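Local coordinates for protein YrdA (Escherichia coli, PDB 3TIS) that probably binds zinc, as a trimeric left-handed beta-helix protein of the gamma-class carbonic anhydrase family, at residues L128-K133 / S144-I149. The protein carries 1 engineered substitution. Sequence-based numbering, arbitrary orientation.
Sequences LVPQNK and SPVKQI
V146 and L128 meet at the end of a left-handed parallel beta-helix, the hexapeptide-repeat fold of gamma-class carbonic anhydrases, where the chain turns back across its last coil, an example of how a beta-helix can end, by folding the chain that follows back against its outermost strand. Strand 128-129 is the outermost of its parallel sheet within the chain, and the turn at S144-P145 comes to lie beside it, so that it probably caps part of an edge to which a further coil could have added. The link is a single backbone hydrogen bond: V146 N donates to L128 O at 2.9 Å. The N-H...O angle of 162° makes it fairly straight, with the donor somewhat out of the carbonyl plane. The same oxygen receives a weaker CA-H...O contact from P145 CA at 3.4 Å, while L128 also bonds through its backbone to G143. The peptide bond before P145 is cis, which bends the chain sharply just ahead of the donor.

Van der Waals contacts flank this bond. V146 has CG1 anti to its carbonyl carbon (chi1 -60°), and that methyl lies 3.3 Å from L128 O and makes an apolar contact of 3.9 Å with V129 CG2. An alanine in place of V146 would probably leave V129 CG2 without its methyl partners and open a gap beside the L128 carbonyl. Y141 and S127 also touch the V146 side chain, which is buried. Toward the surface two apolar proline rings cross at about a right angle, P130 CG meeting P145 CB at 3.6 Å; P130 also opens a type II turn that ends at K133, closed by K133 N to P130 O. Against L128, the S144 hydroxyl stands anti to the serine's own backbone N (chi1 -179°), which brings S144 OG to 3.3 Å from L128 CB.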
ATOM      1  N   LEU B 128       6.357   3.557  12.165  1.00 12.88           N
ATOM      2  CA  LEU B 128       5.268   4.518  12.261  1.00 15.15           C
ATOM      3  C   LEU B 128       5.795   5.744  13.002  1.00 14.13           C
ATOM      4  O   LEU B 128       6.223   5.652  14.151  1.00 13.28           O
ATOM      5  CB  LEU B 128       4.073   3.905  13.022  1.00 15.98           C
ATOM      6  CG  LEU B 128       2.770   4.697  13.236  1.00 18.69           C
ATOM      7  CD1 LEU B 128       3.008   5.876  14.168  1.00 18.53           C
ATOM      8  CD2 LEU B 128       2.222   5.175  11.899  1.00 18.67           C
ATOM      9  N   VAL B 129       5.777   6.887  12.327  1.00 14.86           N
ATOM     10  CA  VAL B 129       6.233   8.127  12.931  1.00 15.78           C
ATOM     11  C   VAL B 129       4.999   8.939  13.307  1.00 17.01           C
ATOM     12  O   VAL B 129       4.270   9.419  12.440  1.00 17.11           O
ATOM     13  CB  VAL B 129       7.122   8.928  11.960  1.00 16.13           C
ATOM     14  CG1 VAL B 129       7.507  10.260  12.578  1.00 17.56           C
ATOM     15  CG2 VAL B 129       8.375   8.143  11.652  1.00 16.71           C
ATOM     16  N   PRO B 130       4.745   9.086  14.618  1.00 18.10           N
ATOM     17  CA  PRO B 130       3.613   9.823  15.191  1.00 18.69           C
ATOM     18  C   PRO B 130       3.573  11.281  14.747  1.00 21.08           C
ATOM     19  O   PRO B 130       4.595  11.848  14.343  1.00 21.03           O
ATOM     20  CB  PRO B 130       3.848   9.705  16.693  1.00 18.46           C
ATOM     21  CG  PRO B 130       4.629   8.449  16.830  1.00 19.57           C
ATOM     22  CD  PRO B 130       5.596   8.544  15.689  1.00 18.70           C
ATOM     23  N   GLN B 131       2.396  11.889  14.837  1.00 21.42           N
ATOM     24  CA  GLN B 131       2.235  13.282  14.450  1.00 21.73           C
ATOM     25  C   GLN B 131       3.131  14.153  15.309  1.00 23.06           C
ATOM     26  O   GLN B 131       3.354  13.855  16.485  1.00 23.66           O
ATOM     27  CB  GLN B 131       0.790  13.733  14.638  1.00 21.90           C
ATOM     28  CG  GLN B 131      -0.236  12.886  13.919  1.00 26.18           C
ATOM     29  CD  GLN B 131      -1.601  13.541  13.915  1.00 28.98           C
ATOM     30  OE1 GLN B 131      -2.067  14.025  14.945  1.00 31.64           O
ATOM     31  NE2 GLN B 131      -2.252  13.555  12.757  1.00 28.42           N
ATOM     32  N   ASN B 132       3.641  15.225  14.711  1.00 22.56           N
ATOM     33  CA  ASN B 132       4.507  16.175  15.397  1.00 23.72           C
ATOM     34  C   ASN B 132       5.734  15.536  16.032  1.00 23.31           C
ATOM     35  O   ASN B 132       6.341  16.115  16.927  1.00 21.63           O
ATOM     36  CB  ASN B 132       3.715  16.926  16.470  1.00 24.94           C
ATOM     37  CG  ASN B 132       2.477  17.598  15.913  1.00 28.59           C
ATOM     38  OD1 ASN B 132       2.563  18.445  15.019  1.00 32.23           O
ATOM     39  ND2 ASN B 132       1.315  17.224  16.436  1.00 27.77           N
ATOM     40  N   LYS B 133       6.097  14.341  15.579  1.00 24.12           N
ATOM     41  CA  LYS B 133       7.274  13.668  16.116  1.00 24.83           C
ATOM     42  C   LYS B 133       8.491  14.186  15.368  1.00 23.32           C
ATOM     43  O   LYS B 133       8.495  14.219  14.143  1.00 24.56           O
ATOM     44  CB  LYS B 133       7.171  12.153  15.921  1.00 28.10           C
ATOM     45  CG  LYS B 133       8.334  11.361  16.514  1.00 29.06           C
ATOM     46  CD  LYS B 133       8.283  11.379  18.033  1.00 31.39           C
ATOM     47  CE  LYS B 133       9.358  10.497  18.642  1.00 32.63           C
ATOM     48  NZ  LYS B 133       9.220  10.451  20.127  1.00 34.94           N
ATOM     49  N   SER B 144       6.968   0.846  15.796  1.00 18.18           N
ATOM     50  CA  SER B 144       5.643   1.406  15.613  1.00 17.19           C
ATOM     51  C   SER B 144       4.978   1.555  16.982  1.00 17.01           C
ATOM     52  O   SER B 144       4.421   0.600  17.527  1.00 13.99           O
ATOM     53  CB  SER B 144       4.813   0.485  14.716  1.00 16.67           C
ATOM     54  OG  SER B 144       3.519   1.018  14.510  1.00 19.14           O
ATOM     55  N   PRO B 145       5.052   2.757  17.569  1.00 17.08           N
ATOM     56  CA  PRO B 145       5.711   3.954  17.033  1.00 19.16           C
ATOM     57  C   PRO B 145       7.232   3.842  17.105  1.00 19.21           C
ATOM     58  O   PRO B 145       7.767   3.153  17.972  1.00 20.14           O
ATOM     59  CB  PRO B 145       5.173   5.061  17.926  1.00 19.53           C
ATOM     60  CG  PRO B 145       5.091   4.369  19.252  1.00 18.97           C
ATOM     61  CD  PRO B 145       4.449   3.042  18.882  1.00 17.56           C
ATOM     62  N   VAL B 146       7.923   4.528  16.200  1.00 19.54           N
ATOM     63  CA  VAL B 146       9.379   4.474  16.154  1.00 19.03           C
ATOM     64  C   VAL B 146      10.042   4.882  17.455  1.00 19.50           C
ATOM     65  O   VAL B 146       9.490   5.655  18.238  1.00 18.31           O
ATOM     66  CB  VAL B 146       9.963   5.387  15.048  1.00 17.49           C
ATOM     67  CG1 VAL B 146       9.457   4.961  13.692  1.00 17.06           C
ATOM     68  CG2 VAL B 146       9.613   6.837  15.335  1.00 17.37           C
ATOM     69  N   LYS B 147      11.241   4.351  17.662  1.00 20.57           N
ATOM     70  CA  LYS B 147      12.047   4.654  18.833  1.00 24.00           C
ATOM     71  C   LYS B 147      13.460   4.902  18.330  1.00 25.04           C
ATOM     72  O   LYS B 147      13.897   4.271  17.368  1.00 26.80           O
ATOM     73  CB  LYS B 147      12.067   3.482  19.816  1.00 26.00           C
ATOM     74  CG  LYS B 147      10.700   3.043  20.302  1.00 30.97           C
ATOM     75  CD  LYS B 147      10.786   2.370  21.671  1.00 35.09           C
ATOM     76  CE  LYS B 147      11.691   1.152  21.666  1.00 36.40           C
ATOM     77  NZ  LYS B 147      11.816   0.581  23.036  1.00 39.86           N
ATOM     78  N   GLN B 148      14.168   5.828  18.964  1.00 25.24           N
ATOM     79  CA  GLN B 148      15.536   6.117  18.567  1.00 25.13           C
ATOM     80  C   GLN B 148      16.374   4.908  18.982  1.00 25.28           C
ATOM     81  O   GLN B 148      16.481   4.597  20.166  1.00 25.46           O
ATOM     82  CB  GLN B 148      16.026   7.379  19.268  1.00 23.91           C
ATOM     83  CG  GLN B 148      17.401   7.816  18.843  1.00 22.31           C
ATOM     84  CD  GLN B 148      17.815   9.104  19.505  1.00 21.77           C
ATOM     85  OE1 GLN B 148      17.734  10.182  18.910  1.00 20.34           O
ATOM     86  NE2 GLN B 148      18.250   9.006  20.753  1.00 22.59           N
ATOM     87  N   ILE B 149      16.957   4.225  18.002  1.00 23.92           N
ATOM     88  CA  ILE B 149      17.751   3.031  18.268  1.00 22.30           C
ATOM     89  C   ILE B 149      19.225   3.289  18.570  1.00 22.53           C
ATOM     90  O   ILE B 149      19.739   2.848  19.597  1.00 20.84           O
ATOM     91  CB  ILE B 149      17.681   2.046  17.080  1.00 21.32           C
ATOM     92  CG1 ILE B 149      16.218   1.762  16.714  1.00 19.58           C
ATOM     93  CG2 ILE B 149      18.420   0.762  17.431  1.00 20.56           C
ATOM     94  CD1 ILE B 149      15.388   1.159  17.830  1.00 17.42           C
TER